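Putative Nitroreductase (Anabaena variabilis ATCC 29413, PDB 3EO7) binds flavin mononucleotide and is probably an oxidoreductase of the nitroreductase family. Local coordinates at residues A168-S173 and R183-D188; G104-A109 and A174-D179; H154-S159 and Q245-G250. All coordinates share one frame; numbering follows the deposited sequence. Where two conformers were deposited one is given.

How the contacts relate
Contacts 1 and 2 are neighbours beside the flavin, their centres about 5 Å apart, and both use helix 170-177. Contact 1 is fully buried, pressing the start of that helix against helix 181-202. Contact 2, only partly buried, lays its far end on the loop 104-109. The two touch where Val169 N meets Pro108 O, a probable hydrogen bond. Contact 3, partly buried near the surface, has its centre about 28 Å from that of contact 1 and sets helix 155-159 against a peripheral loop. None has a direct hydrogen bond across it: contacts 1 and 2 each add a bridging water to apolar packing, whereas polar groups of contact 3 bond within their own segment or beyond both.

Contact 1. Residues A168-S173 and R183-D188; sequences AVFYRS and RRICLD. With FMN (flavin mononucleotide), chain B.
Ile185 of helix 181-202 fits against Ala168, Phe170 and Ser173 where strand 162-169 gives way to helix 170-177. Ile185 CG2 presses on Ala168 CB at 3.2 Å, tighter than usual carbon-carbon contact. On the other branch, Ile185 CD1 comes to Phe170 O at 3.9 Å and lies 4.2 Å from Phe170 CD1, at the edge of that ring and near its plane. CG2 is anti to the backbone N of Ile185 and CG1 anti to its carbonyl carbon (chi1 -76°), sending one branch to the strand end and the other to the first turn of the helix.

Toward Asp188 the direct contact between the segments is looser. Ser173 OG lies 3.6 Å from Ile185 CG1 but 4.3 Å from Asp188 OD2; a water bridges the two oxygens, accepting from Ser173 OG at 2.6 Å and donating to Asp188 OD2, and Pro108 packs against both residues. Ser173 was modelled in two conformers, so the bridge, measured for one, is doubtful as a permanent link. The carboxylate is held more directly by Ser102 OG on OD2 and by Ala103 N on OD1. Asp188 OD1 lies 3.5 Å from C8M of the flavin, and Leu187 CB touches C7M. Ile185 thus packs helix 181-202 on the strand-to-helix junction through carbon contacts, while the polar side leads to a carboxylate lying against the methyl-bearing edge of the FMN ring.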
# COMPACT_ATOMS: atom_id res chain seq x y z
N ALA A 168 3.50 -6.33 -10.00
CA ALA A 168 4.58 -5.31 -10.02
C ALA A 168 5.44 -5.57 -11.25
O ALA A 168 5.87 -6.72 -11.48
CB ALA A 168 5.47 -5.38 -8.72
N VAL A 169 5.68 -4.51 -12.04
CA VAL A 169 6.60 -4.54 -13.20
C VAL A 169 7.89 -3.97 -12.59
O VAL A 169 8.04 -2.75 -12.36
CB VAL A 169 6.09 -3.71 -14.39
CG1 VAL A 169 7.10 -3.75 -15.50
CG2 VAL A 169 4.71 -4.23 -14.87
N PHE A 170 8.80 -4.87 -12.27
CA PHE A 170 9.95 -4.53 -11.44
C PHE A 170 10.79 -3.37 -11.92
O PHE A 170 11.13 -2.48 -11.13
CB PHE A 170 10.85 -5.75 -11.25
CG PHE A 170 10.11 -6.99 -10.81
CD1 PHE A 170 9.37 -7.01 -9.61
CD2 PHE A 170 10.15 -8.12 -11.58
CE1 PHE A 170 8.70 -8.15 -9.22
CE2 PHE A 170 9.47 -9.26 -11.18
CZ PHE A 170 8.75 -9.26 -10.02
N TYR A 171 11.11 -3.39 -13.20
CA TYR A 171 12.01 -2.37 -13.74
C TYR A 171 11.47 -0.96 -13.63
O TYR A 171 12.25 -0.01 -13.63
CB TYR A 171 12.40 -2.70 -15.16
CG TYR A 171 13.52 -1.82 -15.68
CD1 TYR A 171 14.81 -1.94 -15.13
CD2 TYR A 171 13.32 -0.92 -16.69
CE1 TYR A 171 15.84 -1.16 -15.58
CE2 TYR A 171 14.37 -0.14 -17.16
CZ TYR A 171 15.62 -0.28 -16.61
OH TYR A 171 16.68 0.49 -17.03
N ARG A 172 10.14 -0.81 -13.60
CA ARG A 172 9.57 0.52 -13.49
C ARG A 172 10.16 1.28 -12.28
O ARG A 172 10.44 2.49 -12.37
CB ARG A 172 8.05 0.45 -13.40
CG ARG A 172 7.38 0.04 -14.70
CD ARG A 172 5.88 0.13 -14.49
NE ARG A 172 5.19 -0.37 -15.65
CZ ARG A 172 3.89 -0.61 -15.71
NH1 ARG A 172 3.13 -0.36 -14.65
NH2 ARG A 172 3.35 -1.13 -16.82
N SER A 173 10.36 0.57 -11.16
CA SER A 173 10.96 1.16 -9.96
C SER A 173 12.46 0.95 -9.92
O SER A 173 13.20 1.86 -9.56
CB SER A 173 10.30 0.61 -8.69
OG SER A 173 8.96 1.02 -8.61
N ARG A 183 11.38 -2.63 -1.79
CA ARG A 183 10.67 -1.96 -0.70
C ARG A 183 9.63 -1.01 -1.29
O ARG A 183 8.46 -1.04 -0.91
CB ARG A 183 11.63 -1.12 0.15
CG ARG A 183 12.69 -1.92 0.87
CD ARG A 183 13.61 -0.91 1.50
NE ARG A 183 14.72 -1.40 2.30
CZ ARG A 183 15.09 -0.85 3.46
NH1 ARG A 183 14.36 0.10 4.03
NH2 ARG A 183 16.17 -1.29 4.09
N ARG A 184 10.08 -0.16 -2.22
CA ARG A 184 9.21 0.86 -2.81
C ARG A 184 8.02 0.24 -3.58
O ARG A 184 6.89 0.73 -3.48
CB ARG A 184 9.98 1.83 -3.74
CG ARG A 184 11.26 2.41 -3.13
CD ARG A 184 11.04 3.23 -1.88
NE ARG A 184 12.28 3.97 -1.62
CZ ARG A 184 13.36 3.47 -1.03
NH1 ARG A 184 13.37 2.28 -0.46
NH2 ARG A 184 14.45 4.22 -0.96
N ILE A 185 8.28 -0.82 -4.33
CA ILE A 185 7.24 -1.50 -5.06
C ILE A 185 6.14 -1.99 -4.13
O ILE A 185 4.95 -1.83 -4.39
CB ILE A 185 7.84 -2.72 -5.81
CG1 ILE A 185 8.62 -2.25 -7.04
CG2 ILE A 185 6.73 -3.72 -6.26
CD1 ILE A 185 9.53 -3.33 -7.66
N CYS A 186 6.54 -2.61 -3.02
CA CYS A 186 5.54 -3.15 -2.09
C CYS A 186 4.77 -2.04 -1.38
O CYS A 186 3.56 -2.16 -1.18
CB CYS A 186 6.20 -4.10 -1.12
SG CYS A 186 6.77 -5.66 -1.96
N LEU A 187 5.46 -0.97 -0.99
CA LEU A 187 4.80 0.22 -0.40
C LEU A 187 3.80 0.81 -1.38
O LEU A 187 2.66 1.09 -1.01
CB LEU A 187 5.84 1.27 0.01
CG LEU A 187 6.72 0.81 1.18
CD1 LEU A 187 7.96 1.72 1.29
CD2 LEU A 187 5.89 0.80 2.46
N ASP A 188 4.26 1.06 -2.61
CA ASP A 188 3.39 1.61 -3.68
C ASP A 188 2.13 0.74 -3.83
O ASP A 188 1.01 1.25 -3.96
CB ASP A 188 4.10 1.62 -5.04
CG ASP A 188 5.17 2.68 -5.17
OD1 ASP A 188 5.47 3.42 -4.20
OD2 ASP A 188 5.74 2.74 -6.29
N1 FMN B . 7.80 12.22 -2.02
C2 FMN B . 8.92 12.92 -1.61
O2 FMN B . 9.02 14.12 -1.81
N3 FMN B . 9.99 12.32 -1.00
C4 FMN B . 10.04 10.98 -0.78
O4 FMN B . 10.95 10.53 -0.05
C4A FMN B . 8.93 10.23 -1.17
N5 FMN B . 8.94 8.86 -1.03
C5A FMN B . 7.78 8.12 -1.34
C6 FMN B . 7.71 6.75 -1.10
C7 FMN B . 6.57 6.01 -1.43
C7M FMN B . 6.47 4.53 -1.05
C8 FMN B . 5.48 6.65 -2.01
C8M FMN B . 4.15 5.95 -2.21
C9 FMN B . 5.52 8.03 -2.26
C9A FMN B . 6.68 8.77 -1.92
N10 FMN B . 6.73 10.13 -2.17
C10 FMN B . 7.83 10.86 -1.79
C1' FMN B . 5.68 10.83 -3.01
C2' FMN B . 5.82 10.56 -4.50
O2' FMN B . 6.87 11.39 -5.04
C3' FMN B . 4.48 10.82 -5.18
O3' FMN B . 3.52 9.85 -4.75
C4' FMN B . 4.56 10.87 -6.72
O4' FMN B . 5.42 11.96 -7.15
C5' FMN B . 3.18 11.02 -7.31
O5' FMN B . 2.53 12.18 -6.85
P FMN B . 1.14 12.13 -6.09
O1P FMN B . 1.36 11.37 -4.79
O2P FMN B . 0.78 13.59 -5.86
O3P FMN B . 0.12 11.44 -6.95
O HOH W 1 8.35 3.09 -7.11

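Contact 2. Residues G104-A109 and A174-D179; sequences GGLYPA and AWRYED
Gly104 and Arg176 have the nearest CA atoms, 7.8 Å apart, where the loop 104-109 passes the last turn of helix 170-177, which ends as Glu178 takes a positive phi. Leu106 carries most of the packing. Its CD1 meets Arg176 CB and Tyr177 CE2, each at 3.6 Å, while Leu106 CD2 reaches Trp175 CZ3 at 4.0 Å, the leucine crossing the indole at about a right angle. With CG anti to the carbonyl carbon (chi1 -62°) and chi2 at 173°, its two methyls meet three successive residues, Trp175, Arg176 and Tyr177.

Nearer the surface, Arg176 runs extended past Tyr177, CG over the centre of the phenol ring, and Tyr177 OH lies 3.6 Å above the plane of the Arg176 guanidinium, over its centre. A water in the plane of the guanidinium accepts from Arg176 NH1 and donates to Gly104 O at 2.7 Å. Tyr177 OH also lies 3.2 Å from Gly104 N, but the angle is too poor for a hydrogen bond; a beta carbon on Gly104 would collide with this hydroxyl.

Around this contact, Trp175 NE1 bonds to Asp32 O, and Ser102 OG receives Tyr107 N. Gly105 and Tyr107 touch the flavin, Pro108 rests on Ile185 of helix 181-202, and the chain then enters strand 109-115, so the loop touches both helix 170-177 and helix 181-202 and also the cofactor.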
# COMPACT_ATOMS: atom_id res chain seq x y z
N GLY A 104 8.94 7.94 -6.46
CA GLY A 104 9.52 8.42 -7.70
C GLY A 104 8.55 8.67 -8.84
O GLY A 104 9.00 8.99 -9.97
N GLY A 105 7.25 8.53 -8.60
CA GLY A 105 6.26 8.64 -9.67
C GLY A 105 6.55 7.59 -10.74
O GLY A 105 6.44 7.86 -11.93
N LEU A 106 6.85 6.37 -10.32
CA LEU A 106 7.28 5.29 -11.22
C LEU A 106 6.22 4.24 -11.56
O LEU A 106 6.32 3.55 -12.58
CB LEU A 106 8.56 4.64 -10.65
CG LEU A 106 9.75 5.62 -10.56
CD1 LEU A 106 10.92 4.96 -9.81
CD2 LEU A 106 10.14 6.18 -11.92
N TYR A 107 5.21 4.09 -10.71
CA TYR A 107 4.06 3.23 -10.96
C TYR A 107 4.36 1.78 -11.32
O TYR A 107 3.91 1.29 -12.36
CB TYR A 107 3.09 3.88 -12.00
CG TYR A 107 2.81 5.27 -11.56
CD1 TYR A 107 2.04 5.51 -10.43
CD2 TYR A 107 3.41 6.35 -12.20
CE1 TYR A 107 1.83 6.81 -9.96
CE2 TYR A 107 3.21 7.64 -11.73
CZ TYR A 107 2.43 7.87 -10.61
OH TYR A 107 2.28 9.16 -10.13
N PRO A 108 5.06 1.08 -10.42
CA PRO A 108 5.35 -0.35 -10.65
C PRO A 108 4.09 -1.23 -10.71
O PRO A 108 4.09 -2.25 -11.40
CB PRO A 108 6.23 -0.72 -9.43
CG PRO A 108 5.79 0.25 -8.35
CD PRO A 108 5.58 1.54 -9.13
N ALA A 109 3.01 -0.84 -10.04
CA ALA A 109 1.81 -1.68 -9.99
C ALA A 109 1.01 -1.69 -11.28
O ALA A 109 0.91 -0.66 -11.97
CB ALA A 109 0.90 -1.28 -8.79
N ALA A 174 12.92 -0.24 -10.33
CA ALA A 174 14.36 -0.57 -10.28
C ALA A 174 15.21 0.36 -11.14
O ALA A 174 16.41 0.56 -10.88
CB ALA A 174 14.60 -2.07 -10.64
N TRP A 175 14.62 0.87 -12.21
CA TRP A 175 15.28 1.84 -13.09
C TRP A 175 15.86 2.95 -12.23
O TRP A 175 16.98 3.40 -12.48
CB TRP A 175 14.29 2.35 -14.15
CG TRP A 175 14.82 3.54 -14.90
CD1 TRP A 175 15.71 3.54 -15.90
CD2 TRP A 175 14.51 4.91 -14.63
NE1 TRP A 175 15.99 4.83 -16.30
CE2 TRP A 175 15.26 5.69 -15.54
CE3 TRP A 175 13.67 5.55 -13.73
CZ2 TRP A 175 15.16 7.08 -15.57
CZ3 TRP A 175 13.58 6.93 -13.75
CH2 TRP A 175 14.31 7.67 -14.66
N ARG A 176 15.12 3.37 -11.20
CA ARG A 176 15.62 4.39 -10.29
C ARG A 176 16.29 3.85 -9.03
O ARG A 176 17.38 4.31 -8.66
CB ARG A 176 14.50 5.33 -9.86
CG ARG A 176 15.02 6.36 -8.82
CD ARG A 176 14.07 7.49 -8.63
NE ARG A 176 14.52 8.30 -7.49
CZ ARG A 176 13.98 9.47 -7.14
NH1 ARG A 176 13.01 10.02 -7.87
NH2 ARG A 176 14.44 10.10 -6.06
N TYR A 177 15.64 2.90 -8.37
CA TYR A 177 16.06 2.46 -7.02
C TYR A 177 16.93 1.20 -6.97
O TYR A 177 17.40 0.80 -5.90
CB TYR A 177 14.82 2.25 -6.16
CG TYR A 177 14.02 3.54 -5.97
CD1 TYR A 177 14.50 4.56 -5.15
CD2 TYR A 177 12.78 3.72 -6.57
CE1 TYR A 177 13.79 5.74 -4.99
CE2 TYR A 177 12.08 4.88 -6.40
CZ TYR A 177 12.57 5.88 -5.61
OH TYR A 177 11.82 7.02 -5.48
N GLU A 178 17.17 0.62 -8.13
CA GLU A 178 17.96 -0.60 -8.22
C GLU A 178 17.40 -1.62 -7.23
O GLU A 178 16.18 -1.78 -7.17
CB GLU A 178 19.43 -0.27 -8.04
CG GLU A 178 19.94 0.69 -9.14
CD GLU A 178 21.45 0.95 -9.07
OE1 GLU A 178 21.93 1.52 -8.08
OE2 GLU A 178 22.14 0.62 -10.04
N ASP A 179 18.24 -2.31 -6.46
CA ASP A 179 17.72 -3.36 -5.57
C ASP A 179 16.77 -2.84 -4.49
O ASP A 179 15.90 -3.58 -4.02
CB ASP A 179 18.84 -4.17 -4.94
CG ASP A 179 19.59 -5.03 -5.94
OD1 ASP A 179 18.98 -5.53 -6.92
OD2 ASP A 179 20.80 -5.17 -5.70
O HOH W 2 11.64 9.19 -10.42

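Contact 3. Residues H154-S159 and Q245-G250; sequences HPALES and QNISPG
His154 meets Gly250 across the contact, His154 NE2 lying 4.3 Å from Gly250 C, and it also caps the short, weakly bonded helix 155-159. Its ND1 accepts from Ala156 N at 3.0 Å, with an N-H...N angle of 157° and the donor only 8° out of the ring plane. NE2 bonds to Cys251 O, just past the other segment; bonded at both nitrogens, the imidazole is probably restricted in its rotation. A beta carbon on Gly250 would sit tightly against His154 CE1.

Next along the helix, Pro155 O takes a weak hydrogen bond from Ser159 OG. Ala156, which also packs on Pro236 of strand 229-239, offers CA and CB to Ile247, whose CD1 approaches Ala156 CA at 3.7 Å. CG1 of Ile247 stands between the backbone N and the carbonyl carbon (chi1 62°), and this brings CD1 into the helix surface, while CG2 turns to Ser159.

At the segment's end Ser159 OG lies 3.5 Å from Ile247 CD1, and Ser159 O rests on Gln245 CG at 3.4 Å. The amide of Gln245 is engaged elsewhere, NE2 with Asp242 OD2 and OE1 with Asp239 N. With an alanine here, Asp242 would probably lose its amide donor and Asp239 N its acceptor, and the Ser159 carbonyl would lose the methylene packed on it. Away from the flavin, the contact thus joins helix 155-159 to the loop after strand 229-239 through carbon packing; polar groups are mostly occupied locally, by the histidine cap, the weak serine bond and the glutamine amide's own neighbours, except that His154 NE2 reaches Cys251.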
# COMPACT_ATOMS: atom_id res chain seq x y z
N HIS A 154 -9.18 -20.85 -1.94
CA HIS A 154 -9.59 -19.86 -0.97
C HIS A 154 -11.09 -19.65 -1.08
O HIS A 154 -11.63 -19.48 -2.19
CB HIS A 154 -8.88 -18.55 -1.25
CG HIS A 154 -9.00 -17.54 -0.16
ND1 HIS A 154 -10.18 -16.87 0.11
CD2 HIS A 154 -8.09 -17.04 0.70
CE1 HIS A 154 -9.98 -16.00 1.08
NE2 HIS A 154 -8.71 -16.08 1.45
N PRO A 155 -11.79 -19.64 0.06
CA PRO A 155 -13.27 -19.55 -0.04
C PRO A 155 -13.81 -18.29 -0.69
O PRO A 155 -14.91 -18.31 -1.24
CB PRO A 155 -13.74 -19.62 1.42
CG PRO A 155 -12.58 -20.13 2.19
CD PRO A 155 -11.33 -19.75 1.46
N ALA A 156 -13.06 -17.20 -0.63
CA ALA A 156 -13.53 -15.96 -1.25
C ALA A 156 -13.71 -16.11 -2.76
O ALA A 156 -14.50 -15.39 -3.37
CB ALA A 156 -12.62 -14.78 -0.92
N LEU A 157 -12.98 -17.04 -3.39
CA LEU A 157 -13.14 -17.29 -4.83
C LEU A 157 -14.35 -18.11 -5.20
O LEU A 157 -14.83 -18.06 -6.32
CB LEU A 157 -11.87 -17.96 -5.39
CG LEU A 157 -10.65 -17.02 -5.46
CD1 LEU A 157 -9.35 -17.80 -5.55
CD2 LEU A 157 -10.77 -16.05 -6.64
N GLU A 158 -14.90 -18.84 -4.25
CA GLU A 158 -16.04 -19.66 -4.55
C GLU A 158 -17.35 -18.82 -4.69
O GLU A 158 -18.19 -19.15 -5.50
CB GLU A 158 -16.15 -20.77 -3.51
CG GLU A 158 -16.99 -21.98 -4.03
CD GLU A 158 -16.31 -22.74 -5.21
OE1 GLU A 158 -15.34 -23.49 -4.97
OE2 GLU A 158 -16.76 -22.60 -6.37
N SER A 159 -17.46 -17.73 -3.92
CA SER A 159 -18.64 -16.88 -3.86
C SER A 159 -18.68 -15.74 -4.89
O SER A 159 -19.74 -15.23 -5.27
CB SER A 159 -18.66 -16.18 -2.46
OG SER A 159 -17.85 -16.86 -1.51
N GLN A 245 -22.71 -12.84 -1.30
CA GLN A 245 -21.33 -12.40 -1.33
C GLN A 245 -20.90 -11.62 -0.07
O GLN A 245 -19.80 -11.11 0.00
CB GLN A 245 -21.07 -11.64 -2.64
CG GLN A 245 -21.27 -12.51 -3.88
CD GLN A 245 -20.86 -11.80 -5.16
OE1 GLN A 245 -19.75 -11.25 -5.27
NE2 GLN A 245 -21.75 -11.82 -6.16
N ASN A 246 -21.78 -11.52 0.93
CA ASN A 246 -21.43 -10.88 2.21
C ASN A 246 -20.83 -11.97 3.11
O ASN A 246 -21.39 -12.36 4.13
CB ASN A 246 -22.62 -10.19 2.89
CG ASN A 246 -22.21 -9.41 4.16
OD1 ASN A 246 -21.03 -9.08 4.37
ND2 ASN A 246 -23.19 -9.12 5.02
N ILE A 247 -19.65 -12.42 2.70
CA ILE A 247 -18.96 -13.53 3.34
C ILE A 247 -17.96 -13.07 4.35
O ILE A 247 -17.49 -11.93 4.34
CB ILE A 247 -18.25 -14.43 2.30
CG1 ILE A 247 -17.18 -13.67 1.53
CG2 ILE A 247 -19.29 -15.05 1.33
CD1 ILE A 247 -16.34 -14.52 0.61
N SER A 248 -17.59 -13.99 5.24
CA SER A 248 -16.62 -13.70 6.25
C SER A 248 -15.24 -13.40 5.68
O SER A 248 -14.82 -14.06 4.74
CB SER A 248 -16.49 -14.93 7.16
OG SER A 248 -15.35 -14.86 7.97
N PRO A 249 -14.53 -12.42 6.27
CA PRO A 249 -13.13 -12.28 5.87
C PRO A 249 -12.37 -13.58 6.12
O PRO A 249 -12.74 -14.36 7.01
CB PRO A 249 -12.60 -11.18 6.76
CG PRO A 249 -13.84 -10.38 7.15
CD PRO A 249 -14.93 -11.42 7.27
N GLY A 250 -11.34 -13.83 5.33
CA GLY A 250 -10.63 -15.11 5.38
C GLY A 250 -9.16 -15.01 5.62
O GLY A 250 -8.69 -14.07 6.20